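Local structure of cell division control protein Cdc48 (Mycobacterium smegmatis, 5E7P) at residues A608-L611 and T612-G616; H548-G552 and S553-D557; E371-D374 and A375-A379; P252-L255 and K256-A260; L590-R594 and G595-D599. The protein probably hydrolyses ATP as a Cdc48-type AAA ATPase with two P-loop modules, each of which holds ADP in this crystal. All blocks are in the same frame, centred on the assembly; numbering follows the deposited sequence.

Interaction 1 (A608-L611 and T612-G616); sequences ASLL and TELDG
T612 is tied back to A608 by two donors at once. Its backbone N lies 3.1 Å from A608 O, and its hydroxyl OG1 comes to 2.8 Å of that same A608 O. The two reach the oxygen from opposite faces of the carbonyl plane, both tilted out of it. A chi1 of -58° sets OG1 beside the backbone N, which is what lets the hydroxyl bend back over the preceding turn. Ordinary i to i+4 backbone bonds follow: E613 N to S609 O (2.9 Å), L614 N to L610 O (2.8 Å) and D615 N to L611 O (3.0 Å). Apolar contact is modest: L610 CG meets L614 CD1 at 4.3 Å, one turn apart on the buried side, and both leucines also touch L639. The charged and polar ends turn to partners beyond this turn. D615 OD1 forms a salt bridge with R644, S609 OG is hydrogen-bonded to E564, and E613 OE2 has a weak, long ion pair with R575. S609, L610 and E613 lean on helix 563-576. The result is a regular amphipathic alpha-helix, 602-617, of the second AAA (P-loop NTPase) module, with a threonine hydroxyl doubling one of its backbone bonds.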
loop_
_atom_site.group_PDB
_atom_site.type_symbol
_atom_site.label_atom_id
_atom_site.label_comp_id
_atom_site.label_asym_id
_atom_site.label_seq_id
_atom_site.Cartn_x
_atom_site.Cartn_y
_atom_site.Cartn_z
ATOM N N ALA A 608 26.022 -14.460 -8.768
ATOM C CA ALA A 608 27.284 -14.111 -8.122
ATOM C C ALA A 608 27.138 -12.826 -7.315
ATOM O O ALA A 608 27.679 -12.704 -6.214
ATOM C CB ALA A 608 28.396 -13.972 -9.152
ATOM N N SER A 609 26.398 -11.870 -7.867
ATOM C CA SER A 609 26.123 -10.624 -7.165
ATOM C C SER A 609 25.241 -10.898 -5.953
ATOM O O SER A 609 25.418 -10.296 -4.895
ATOM C CB SER A 609 25.445 -9.615 -8.092
ATOM O OG SER A 609 25.212 -8.386 -7.425
ATOM N N LEU A 610 24.294 -11.816 -6.119
ATOM C CA LEU A 610 23.393 -12.193 -5.037
ATOM C C LEU A 610 24.161 -12.809 -3.869
ATOM O O LEU A 610 23.969 -12.422 -2.714
ATOM C CB LEU A 610 22.327 -13.164 -5.546
ATOM C CG LEU A 610 21.211 -13.513 -4.564
ATOM C CD1 LEU A 610 20.582 -12.242 -4.017
ATOM C CD2 LEU A 610 20.164 -14.387 -5.240
ATOM N N LEU A 611 25.040 -13.760 -4.178
ATOM C CA LEU A 611 25.890 -14.391 -3.173
ATOM C C LEU A 611 26.728 -13.347 -2.444
ATOM O O LEU A 611 26.892 -13.407 -1.225
ATOM C CB LEU A 611 26.805 -15.432 -3.821
ATOM C CG LEU A 611 26.110 -16.635 -4.463
ATOM C CD1 LEU A 611 27.109 -17.519 -5.191
ATOM C CD2 LEU A 611 25.360 -17.428 -3.410
ATOM N N THR A 612 27.250 -12.388 -3.206
ATOM C CA THR A 612 28.045 -11.301 -2.650
ATOM C C THR A 612 27.227 -10.469 -1.671
ATOM O O THR A 612 27.695 -10.142 -0.581
ATOM C CB THR A 612 28.597 -10.377 -3.761
ATOM O OG1 THR A 612 29.386 -11.144 -4.679
ATOM C CG2 THR A 612 29.451 -9.265 -3.163
ATOM N N GLU A 613 26.004 -10.130 -2.066
ATOM C CA GLU A 613 25.123 -9.334 -1.217
ATOM C C GLU A 613 24.691 -10.107 0.029
ATOM O O GLU A 613 24.615 -9.541 1.122
ATOM C CB GLU A 613 23.899 -8.858 -2.002
ATOM C CG GLU A 613 24.230 -7.914 -3.145
ATOM C CD GLU A 613 25.004 -6.692 -2.686
ATOM O OE1 GLU A 613 26.196 -6.571 -3.039
ATOM O OE2 GLU A 613 24.417 -5.848 -1.975
ATOM N N LEU A 614 24.411 -11.396 -0.136
ATOM C CA LEU A 614 24.019 -12.236 0.991
ATOM C C LEU A 614 25.134 -12.320 2.026
ATOM O O LEU A 614 24.874 -12.388 3.229
ATOM C CB LEU A 614 23.636 -13.640 0.519
ATOM C CG LEU A 614 22.322 -13.765 -0.253
ATOM C CD1 LEU A 614 22.122 -15.187 -0.717
ATOM C CD2 LEU A 614 21.146 -13.316 0.598
ATOM N N ASP A 615 26.377 -12.307 1.552
ATOM C CA ASP A 615 27.528 -12.399 2.441
ATOM C C ASP A 615 27.785 -11.089 3.175
ATOM O O ASP A 615 28.390 -11.079 4.245
ATOM C CB ASP A 615 28.776 -12.851 1.677
ATOM C CG ASP A 615 28.679 -14.292 1.196
ATOM O OD1 ASP A 615 27.752 -15.008 1.635
ATOM O OD2 ASP A 615 29.533 -14.712 0.386
ATOM N N GLY A 616 27.324 -9.984 2.599
ATOM C CA GLY A 616 27.447 -8.690 3.245
ATOM C C GLY A 616 26.369 -8.478 4.292
ATOM O O GLY A 616 26.511 -7.642 5.185
#

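Interaction 2 (H548-G552 and S553-D557); sequences HAVKG and SELMD
K551 O accepts the backbone N-H of L555 at 3.2 Å, a nearly straight bond (173° at the hydrogen) that arrives almost head-on to the carbonyl. It starts the first turn of helix 552-558 directly after edge strand 546-551 of the parallel sheet in the second AAA module, with K551 at the N-cap position. The chain turns sharply here: the short axes of strand and helix make an angle of 69°. One residue on, the bond from M556 N to G552 O is only weak. D557 N then bonds S553 O at 2.8 Å. K551 and E554 meet through their carbon parts, K551 CB resting on E554 CG at 3.9 Å. Their charges do not pair, since K551 NZ is 5.3 Å from E554 OE2. K551 NZ instead forms a salt bridge with E586, which the hydroxyl of S553 also binds. E586 is by sequence the Walker B glutamate, and the K551 side chain lies about 7 Å from the bound ADP. W559 packs against both V550 and E554. On the buried side the L555 side chain leaves with CG anti to the backbone N (chi1 178°), and its CD1 crosses V550 CG1 at 4.2 Å.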
loop_
_atom_site.group_PDB
_atom_site.type_symbol
_atom_site.label_atom_id
_atom_site.label_comp_id
_atom_site.label_asym_id
_atom_site.label_seq_id
_atom_site.Cartn_x
_atom_site.Cartn_y
_atom_site.Cartn_z
ATOM N N HIS A 548 11.576 -4.726 1.878
ATOM C CA HIS A 548 12.120 -4.588 0.539
ATOM C C HIS A 548 11.972 -5.928 -0.172
ATOM O O HIS A 548 12.757 -6.850 0.054
ATOM C CB HIS A 548 13.587 -4.161 0.617
ATOM C CG HIS A 548 13.837 -3.064 1.605
ATOM N ND1 HIS A 548 13.787 -1.729 1.265
ATOM C CD2 HIS A 548 14.119 -3.104 2.929
ATOM C CE1 HIS A 548 14.039 -0.993 2.334
ATOM N NE2 HIS A 548 14.241 -1.803 3.358
ATOM N N ALA A 549 10.956 -6.029 -1.025
ATOM C CA ALA A 549 10.553 -7.312 -1.590
ATOM C C ALA A 549 10.543 -7.328 -3.110
ATOM O O ALA A 549 10.126 -6.363 -3.747
ATOM C CB ALA A 549 9.186 -7.697 -1.063
ATOM N N VAL A 550 11.004 -8.435 -3.687
ATOM C CA VAL A 550 10.948 -8.636 -5.132
ATOM C C VAL A 550 10.457 -10.041 -5.480
ATOM O O VAL A 550 10.642 -10.982 -4.709
ATOM C CB VAL A 550 12.320 -8.403 -5.812
ATOM C CG1 VAL A 550 12.831 -6.997 -5.530
ATOM C CG2 VAL A 550 13.333 -9.453 -5.370
ATOM N N LYS A 551 9.812 -10.167 -6.636
ATOM C CA LYS A 551 9.494 -11.472 -7.202
ATOM C C LYS A 551 10.575 -11.843 -8.205
ATOM O O LYS A 551 10.862 -11.072 -9.124
ATOM C CB LYS A 551 8.134 -11.456 -7.899
ATOM C CG LYS A 551 6.947 -11.652 -6.974
ATOM C CD LYS A 551 5.697 -12.055 -7.751
ATOM C CE LYS A 551 5.568 -13.576 -7.884
ATOM N NZ LYS A 551 6.684 -14.207 -8.648
ATOM N N GLY A 552 11.165 -13.021 -8.025
ATOM C CA GLY A 552 12.268 -13.482 -8.853
ATOM C C GLY A 552 12.054 -13.333 -10.346
ATOM O O GLY A 552 12.958 -12.916 -11.069
ATOM N N SER A 553 10.850 -13.660 -10.806
ATOM C CA SER A 553 10.514 -13.570 -12.224
ATOM C C SER A 553 10.550 -12.133 -12.739
ATOM O O SER A 553 11.162 -11.849 -13.769
ATOM C CB SER A 553 9.130 -14.171 -12.482
ATOM O OG SER A 553 9.102 -15.549 -12.161
ATOM N N GLU A 554 9.889 -11.235 -12.014
ATOM C CA GLU A 554 9.716 -9.854 -12.457
ATOM C C GLU A 554 11.032 -9.093 -12.559
ATOM O O GLU A 554 11.259 -8.364 -13.522
ATOM C CB GLU A 554 8.746 -9.113 -11.535
ATOM C CG GLU A 554 7.416 -9.820 -11.357
ATOM C CD GLU A 554 6.376 -8.942 -10.701
ATOM O OE1 GLU A 554 6.667 -7.747 -10.479
ATOM O OE2 GLU A 554 5.269 -9.443 -10.411
ATOM N N LEU A 555 11.897 -9.265 -11.566
ATOM C CA LEU A 555 13.196 -8.600 -11.566
ATOM C C LEU A 555 14.051 -9.062 -12.749
ATOM O O LEU A 555 14.798 -8.278 -13.337
ATOM C CB LEU A 555 13.920 -8.848 -10.238
ATOM C CG LEU A 555 15.323 -8.262 -10.056
ATOM C CD1 LEU A 555 15.487 -7.696 -8.657
ATOM C CD2 LEU A 555 16.389 -9.315 -10.319
ATOM N N MET A 556 13.923 -10.337 -13.099
ATOM C CA MET A 556 14.737 -10.929 -14.155
ATOM C C MET A 556 14.170 -10.679 -15.550
ATOM O O MET A 556 14.905 -10.317 -16.470
ATOM C CB MET A 556 14.899 -12.434 -13.916
ATOM C CG MET A 556 15.721 -12.786 -12.683
ATOM S SD MET A 556 17.493 -12.518 -12.897
ATOM C CE MET A 556 17.904 -13.865 -14.007
ATOM N N ASP A 557 12.863 -10.858 -15.701
ATOM C CA ASP A 557 12.251 -10.868 -17.027
ATOM C C ASP A 557 11.479 -9.598 -17.391
ATOM O O ASP A 557 11.512 -9.158 -18.542
ATOM C CB ASP A 557 11.337 -12.089 -17.173
ATOM C CG ASP A 557 12.048 -13.391 -16.852
ATOM O OD1 ASP A 557 13.269 -13.486 -17.108
ATOM O OD2 ASP A 557 11.383 -14.321 -16.343
#

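Interaction 3 (E371-D374 and A375-A379); sequences ENVD and ARLRA
An Asx turn at D374, backed by a salt bridge to R376, shapes the loop that leads from strand 361-366 to strand 385-388 in the first AAA module. D374 OD1 takes the backbone N-H of R376 at 3.2 Å and also R376 NE at 3.1 Å. Both donors come from the same face of the carboxylate, N on the anti side and NE on the syn side. R376 NH2 completes a side-on grip at D374 OD2 (2.9 Å), using the syn lone pair of that oxygen; carboxylate and guanidinium planes are turned 32° apart. Three donors thus fix the carboxylate, and L377 N donates to D374 O at 3.0 Å from above the carbonyl plane. R378 is the centre of an inverse gamma turn and sends its guanidinium back along the chain. Its NH2 bonds V373 O at 3.2 Å, nearly end-on to the carbonyl, and NE adds a weak bond to that oxygen. E371 CA lies over one face of the R378 group, 3.8 Å from NH2. Among apolar groups, V373 CG1 meets L377 CD2 at 3.7 Å, chi1 of -176° having set CG1 anti to the backbone N. D374 and R376 rest on helix 344-356, where T346 binds R376 NH1, and L377 packs on strand 265-269. R378 NH1 forms a salt bridge with E569 on helix 563-576, so the loop joins the two AAA modules.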
loop_
_atom_site.group_PDB
_atom_site.type_symbol
_atom_site.label_atom_id
_atom_site.label_comp_id
_atom_site.label_asym_id
_atom_site.label_seq_id
_atom_site.Cartn_x
_atom_site.Cartn_y
_atom_site.Cartn_z
ATOM N N GLU A 371 10.867 0.522 -8.062
ATOM C CA GLU A 371 10.978 -0.061 -9.395
ATOM C C GLU A 371 9.913 0.459 -10.361
ATOM O O GLU A 371 9.870 0.056 -11.522
ATOM C CB GLU A 371 10.951 -1.589 -9.336
ATOM C CG GLU A 371 9.694 -2.169 -8.726
ATOM C CD GLU A 371 9.900 -2.634 -7.291
ATOM O OE1 GLU A 371 10.769 -2.070 -6.588
ATOM O OE2 GLU A 371 9.190 -3.571 -6.870
ATOM N N ASN A 372 9.053 1.351 -9.877
ATOM C CA ASN A 372 8.098 2.031 -10.743
ATOM C C ASN A 372 8.696 3.288 -11.369
ATOM O O ASN A 372 8.057 3.949 -12.189
ATOM C CB ASN A 372 6.819 2.377 -9.983
ATOM C CG ASN A 372 5.912 1.178 -9.797
ATOM O OD1 ASN A 372 6.065 0.159 -10.470
ATOM N ND2 ASN A 372 4.953 1.299 -8.886
ATOM N N VAL A 373 9.925 3.611 -10.976
ATOM C CA VAL A 373 10.636 4.755 -11.531
ATOM C C VAL A 373 11.640 4.290 -12.583
ATOM O O VAL A 373 12.238 3.221 -12.441
ATOM C CB VAL A 373 11.369 5.545 -10.432
ATOM C CG1 VAL A 373 12.020 6.796 -11.011
ATOM C CG2 VAL A 373 10.404 5.930 -9.338
ATOM N N ASP A 374 11.788 5.091 -13.641
ATOM C CA ASP A 374 12.758 4.863 -14.713
ATOM C C ASP A 374 14.088 4.379 -14.147
ATOM O O ASP A 374 14.643 4.995 -13.237
ATOM C CB ASP A 374 12.969 6.169 -15.492
ATOM C CG ASP A 374 13.596 5.954 -16.865
ATOM O OD1 ASP A 374 14.485 5.089 -17.014
ATOM O OD2 ASP A 374 13.192 6.669 -17.803
ATOM N N ALA A 375 14.586 3.268 -14.685
ATOM C CA ALA A 375 15.805 2.639 -14.181
ATOM C C ALA A 375 17.004 3.581 -14.202
ATOM O O ALA A 375 17.901 3.476 -13.365
ATOM C CB ALA A 375 16.117 1.379 -14.968
ATOM N N ARG A 376 17.004 4.506 -15.155
ATOM C CA ARG A 376 18.120 5.424 -15.340
ATOM C C ARG A 376 18.187 6.493 -14.251
ATOM O O ARG A 376 19.166 7.235 -14.169
ATOM C CB ARG A 376 18.052 6.066 -16.728
ATOM C CG ARG A 376 18.155 5.058 -17.866
ATOM C CD ARG A 376 17.809 5.675 -19.208
ATOM N NE ARG A 376 16.411 6.084 -19.279
ATOM C CZ ARG A 376 15.871 6.731 -20.308
ATOM N NH1 ARG A 376 16.613 7.055 -21.363
ATOM N NH2 ARG A 376 14.588 7.063 -20.278
ATOM N N LEU A 377 17.149 6.572 -13.420
ATOM C CA LEU A 377 17.149 7.484 -12.279
ATOM C C LEU A 377 17.884 6.844 -11.110
ATOM O O LEU A 377 18.574 7.518 -10.348
ATOM C CB LEU A 377 15.720 7.857 -11.866
ATOM C CG LEU A 377 15.563 8.737 -10.619
ATOM C CD1 LEU A 377 14.507 9.813 -10.825
ATOM C CD2 LEU A 377 15.219 7.894 -9.398
ATOM N N ARG A 378 17.726 5.533 -10.981
ATOM C CA ARG A 378 18.408 4.772 -9.947
ATOM C C ARG A 378 19.798 4.399 -10.448
ATOM O O ARG A 378 20.122 3.228 -10.637
ATOM C CB ARG A 378 17.589 3.531 -9.594
ATOM C CG ARG A 378 16.141 3.857 -9.243
ATOM C CD ARG A 378 15.303 2.601 -9.047
ATOM N NE ARG A 378 14.630 2.166 -10.267
ATOM C CZ ARG A 378 14.513 0.897 -10.652
ATOM N NH1 ARG A 378 15.037 -0.075 -9.919
ATOM N NH2 ARG A 378 13.877 0.601 -11.776
ATOM N N ALA A 379 20.610 5.425 -10.666
ATOM C CA ALA A 379 21.940 5.270 -11.230
ATOM C C ALA A 379 22.869 6.266 -10.544
ATOM O O ALA A 379 22.404 7.282 -10.026
ATOM C CB ALA A 379 21.897 5.518 -12.733
#

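Interaction 4 (P252-L255 and K256-A260); sequences PELL and KTLGA
T257 grips E253 O with two donors in the tight part of this contact: its OG1 is 2.6 Å and its N 3.0 Å from that oxygen. With chi1 at -58° the hydroxyl sits beside its own backbone N and can share this acceptor. Upstream, K256 N bonds P252 O at 3.0 Å. Helix 252-258 then stops in a Schellman motif. L255 O receives A260 N at 2.9 Å, a weak bond because it is bent (130° at the hydrogen). The companion bond from G259 N to K256 O is weak too. G259 makes the reversal with a positive phi of 82°, a backbone setting that suits glycine. The turn folds A260 back over the helix, so that its CB packs on L255 CD2 at 4.1 Å.

The outer side is looser. E253 and K256 run side by side in the same direction, but what touches is E253 OE2 and the methylene K256 CD. The ammonium stays apart, with K256 NZ 5.4 Å from E253 OE2, so any attraction between them is probably weak. L254 CD2 and L258 CD1 graze at 4.2 Å, one turn apart on an exposed flank. Most of these residues also touch a neighbouring molecule in the crystal. Within the chain, L254 and L255 lean on L247, which ties this short helix to the preceding helix 237-249, just ahead of strand 265-269.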
loop_
_atom_site.group_PDB
_atom_site.type_symbol
_atom_site.label_atom_id
_atom_site.label_comp_id
_atom_site.label_asym_id
_atom_site.label_seq_id
_atom_site.Cartn_x
_atom_site.Cartn_y
_atom_site.Cartn_z
ATOM N N PRO A 252 31.714 19.644 2.682
ATOM C CA PRO A 252 32.159 18.947 1.470
ATOM C C PRO A 252 33.628 18.541 1.527
ATOM O O PRO A 252 34.054 17.671 0.767
ATOM C CB PRO A 252 31.955 19.995 0.364
ATOM C CG PRO A 252 31.180 21.124 1.001
ATOM C CD PRO A 252 31.550 21.085 2.441
ATOM N N GLU A 253 34.393 19.169 2.414
ATOM C CA GLU A 253 35.815 18.869 2.536
ATOM C C GLU A 253 36.058 17.581 3.319
ATOM O O GLU A 253 37.120 16.968 3.206
ATOM C CB GLU A 253 36.564 20.041 3.175
ATOM C CG GLU A 253 36.566 21.314 2.336
ATOM C CD GLU A 253 37.459 21.219 1.107
ATOM O OE1 GLU A 253 37.390 22.125 0.248
ATOM O OE2 GLU A 253 38.237 20.246 1.002
ATOM N N LEU A 254 35.073 17.173 4.111
ATOM C CA LEU A 254 35.148 15.896 4.808
ATOM C C LEU A 254 35.070 14.768 3.786
ATOM O O LEU A 254 35.872 13.834 3.815
ATOM C CB LEU A 254 34.018 15.774 5.834
ATOM C CG LEU A 254 34.065 14.626 6.846
ATOM C CD1 LEU A 254 33.352 15.036 8.127
ATOM C CD2 LEU A 254 33.449 13.344 6.291
ATOM N N LEU A 255 34.102 14.865 2.881
ATOM C CA LEU A 255 33.933 13.873 1.824
ATOM C C LEU A 255 35.118 13.881 0.865
ATOM O O LEU A 255 35.550 12.833 0.386
ATOM C CB LEU A 255 32.640 14.128 1.050
ATOM C CG LEU A 255 31.343 13.944 1.836
ATOM C CD1 LEU A 255 30.139 14.130 0.931
ATOM C CD2 LEU A 255 31.317 12.576 2.498
ATOM N N LYS A 256 35.638 15.072 0.591
ATOM C CA LYS A 256 36.768 15.229 -0.314
ATOM C C LYS A 256 38.028 14.584 0.260
ATOM O O LYS A 256 38.832 14.015 -0.475
ATOM C CB LYS A 256 37.004 16.713 -0.604
ATOM C CG LYS A 256 38.127 17.003 -1.588
ATOM C CD LYS A 256 38.228 18.495 -1.879
ATOM C CE LYS A 256 39.577 18.860 -2.480
ATOM N NZ LYS A 256 39.833 18.153 -3.765
ATOM N N THR A 257 38.187 14.666 1.577
ATOM C CA THR A 257 39.336 14.075 2.254
ATOM C C THR A 257 39.332 12.554 2.116
ATOM O O THR A 257 40.386 11.926 2.006
ATOM C CB THR A 257 39.349 14.443 3.753
ATOM O OG1 THR A 257 39.366 15.868 3.901
ATOM C CG2 THR A 257 40.566 13.855 4.444
ATOM N N LEU A 258 38.138 11.969 2.114
ATOM C CA LEU A 258 37.994 10.519 2.048
ATOM C C LEU A 258 37.874 10.012 0.614
ATOM O O LEU A 258 37.805 8.807 0.379
ATOM C CB LEU A 258 36.787 10.065 2.872
ATOM C CG LEU A 258 36.778 10.551 4.324
ATOM C CD1 LEU A 258 35.604 9.968 5.090
ATOM C CD2 LEU A 258 38.099 10.225 5.015
ATOM N N GLY A 259 37.850 10.936 -0.341
ATOM C CA GLY A 259 37.754 10.572 -1.742
ATOM C C GLY A 259 36.334 10.274 -2.186
ATOM O O GLY A 259 36.110 9.828 -3.310
ATOM N N ALA A 260 35.374 10.519 -1.300
ATOM C CA ALA A 260 33.968 10.305 -1.617
ATOM C C ALA A 260 33.448 11.399 -2.539
ATOM O O ALA A 260 34.065 12.458 -2.673
ATOM C CB ALA A 260 33.138 10.245 -0.347
#

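Interaction 5 (L590-R594 and G595-D599); sequences LAPRR and GQNFD
Q596 folds back over R593 across a type II beta turn, R593 to Q596, in the loop that joins helix 587-590 to helix 602-617. The Q596 side chain starts at CB, which lies 3.4 Å from R593 O and 4.1 Å from P592 CB. Its CG, set beside the backbone N by a chi1 of -67°, remains near R593 O and comes to 4.2 Å of R593 CB. Towards CD the chain bends, and the side chain also touches L634. The far end of the R593 side chain takes no part across the turn, its NE being hydrogen-bonded to D633 O, while R594 meets the next residue through its root, with CG 3.4 Å from G595 N. G595 takes the third position of the turn with a phi of 114°, where a side chain would run into the carbonyl oxygen of R594. The ring of P592 is buried, and the side chain of N597 crosses it at about a right angle. Here the two arms of this surface loop lie near each other, just outside the turn. The turn itself is closed by Q596 N, which donates to R593 O at 3.1 Å with 163° at the hydrogen.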
loop_
_atom_site.group_PDB
_atom_site.type_symbol
_atom_site.label_atom_id
_atom_site.label_comp_id
_atom_site.label_asym_id
_atom_site.label_seq_id
_atom_site.Cartn_x
_atom_site.Cartn_y
_atom_site.Cartn_z
ATOM N N LEU A 590 15.079 -16.212 -9.413
ATOM C CA LEU A 590 16.122 -15.214 -9.219
ATOM C C LEU A 590 17.502 -15.863 -9.246
ATOM O O LEU A 590 18.465 -15.272 -9.738
ATOM C CB LEU A 590 15.903 -14.474 -7.898
ATOM C CG LEU A 590 16.290 -12.994 -7.825
ATOM C CD1 LEU A 590 15.593 -12.330 -6.647
ATOM C CD2 LEU A 590 17.794 -12.818 -7.716
ATOM N N ALA A 591 17.593 -17.083 -8.720
ATOM C CA ALA A 591 18.863 -17.804 -8.682
ATOM C C ALA A 591 18.701 -19.295 -8.974
ATOM O O ALA A 591 18.784 -20.122 -8.066
ATOM C CB ALA A 591 19.551 -17.596 -7.340
ATOM N N PRO A 592 18.472 -19.642 -10.249
ATOM C CA PRO A 592 18.322 -21.045 -10.646
ATOM C C PRO A 592 19.670 -21.757 -10.714
ATOM O O PRO A 592 20.714 -21.105 -10.668
ATOM C CB PRO A 592 17.713 -20.940 -12.043
ATOM C CG PRO A 592 18.266 -19.665 -12.577
ATOM C CD PRO A 592 18.343 -18.729 -11.400
ATOM N N ARG A 593 19.642 -23.081 -10.818
ATOM C CA ARG A 593 20.868 -23.861 -10.920
ATOM C C ARG A 593 21.599 -23.554 -12.220
ATOM O O ARG A 593 20.975 -23.252 -13.238
ATOM C CB ARG A 593 20.568 -25.359 -10.825
ATOM C CG ARG A 593 20.241 -25.842 -9.424
ATOM C CD ARG A 593 19.849 -27.311 -9.424
ATOM N NE ARG A 593 19.602 -27.810 -8.074
ATOM C CZ ARG A 593 20.507 -28.439 -7.330
ATOM N NH1 ARG A 593 21.726 -28.656 -7.806
ATOM N NH2 ARG A 593 20.190 -28.856 -6.112
ATOM N N ARG A 594 22.925 -23.625 -12.172
ATOM C CA ARG A 594 23.755 -23.400 -13.347
ATOM C C ARG A 594 23.418 -24.411 -14.437
ATOM O O ARG A 594 23.434 -25.620 -14.204
ATOM C CB ARG A 594 25.236 -23.485 -12.971
ATOM C CG ARG A 594 26.185 -23.573 -14.153
ATOM C CD ARG A 594 26.968 -24.877 -14.109
ATOM N NE ARG A 594 27.600 -25.083 -12.808
ATOM C CZ ARG A 594 28.154 -26.226 -12.416
ATOM N NH1 ARG A 594 28.154 -27.277 -13.226
ATOM N NH2 ARG A 594 28.704 -26.321 -11.212
ATOM N N GLY A 595 23.104 -23.905 -15.625
ATOM C CA GLY A 595 22.705 -24.747 -16.735
ATOM C C GLY A 595 21.259 -24.521 -17.135
ATOM O O GLY A 595 20.880 -24.762 -18.277
ATOM N N GLN A 596 20.443 -24.055 -16.196
ATOM C CA GLN A 596 19.031 -23.815 -16.475
ATOM C C GLN A 596 18.827 -22.637 -17.427
ATOM O O GLN A 596 17.894 -22.635 -18.230
ATOM C CB GLN A 596 18.248 -23.593 -15.176
ATOM C CG GLN A 596 18.157 -24.820 -14.274
ATOM C CD GLN A 596 17.185 -25.877 -14.787
ATOM O OE1 GLN A 596 17.215 -26.260 -15.959
ATOM N NE2 GLN A 596 16.317 -26.355 -13.900
ATOM N N ASN A 597 19.705 -21.643 -17.334
ATOM C CA ASN A 597 19.614 -20.458 -18.179
ATOM C C ASN A 597 20.859 -20.223 -19.027
ATOM O O ASN A 597 21.975 -20.555 -18.623
ATOM C CB ASN A 597 19.326 -19.213 -17.338
ATOM C CG ASN A 597 17.920 -19.196 -16.781
ATOM O OD1 ASN A 597 17.003 -19.774 -17.360
ATOM N ND2 ASN A 597 17.740 -18.522 -15.653
ATOM N N PHE A 598 20.651 -19.646 -20.207
ATOM C CA PHE A 598 21.745 -19.214 -21.068
ATOM C C PHE A 598 21.405 -17.862 -21.684
ATOM O O PHE A 598 20.716 -17.788 -22.699
ATOM C CB PHE A 598 22.013 -20.243 -22.165
ATOM C CG PHE A 598 22.396 -21.597 -21.644
ATOM C CD1 PHE A 598 23.713 -21.884 -21.321
ATOM C CD2 PHE A 598 21.439 -22.585 -21.479
ATOM C CE1 PHE A 598 24.069 -23.131 -20.841
ATOM C CE2 PHE A 598 21.787 -23.835 -21.003
ATOM C CZ PHE A 598 23.104 -24.108 -20.682
ATOM N N ASP A 599 21.886 -16.794 -21.059
ATOM C CA ASP A 599 21.589 -15.443 -21.520
ATOM C C ASP A 599 22.843 -14.578 -21.588
ATOM O O ASP A 599 22.833 -13.432 -21.144
ATOM C CB ASP A 599 20.544 -14.790 -20.611
ATOM C CG ASP A 599 20.836 -15.003 -19.135
ATOM O OD1 ASP A 599 21.969 -15.410 -18.799
ATOM O OD2 ASP A 599 19.931 -14.758 -18.309
#

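How the interactions relate
Along the chain the order is interaction 4, 3, 2, 5, 1. Interactions 1, 2 and 5 belong to the second AAA module, their centres 15 to 16 Å apart, and L590 of interaction 5 packs against both of the others: its CD2 on L610 CD2 of interaction 1 at 3.8 Å, and its CD1 on V550 CG2 of interaction 2 at 3.9 Å. Edge strand 546-551, the start of the loop after helix 587-590 and helix 602-617 thus share one core. Interaction 3 lies in the first module yet approaches interaction 2, about 15 Å between centres, at the border of the two modules. Interaction 4 stands alone at the surface, its centre 27 Å or more from the others.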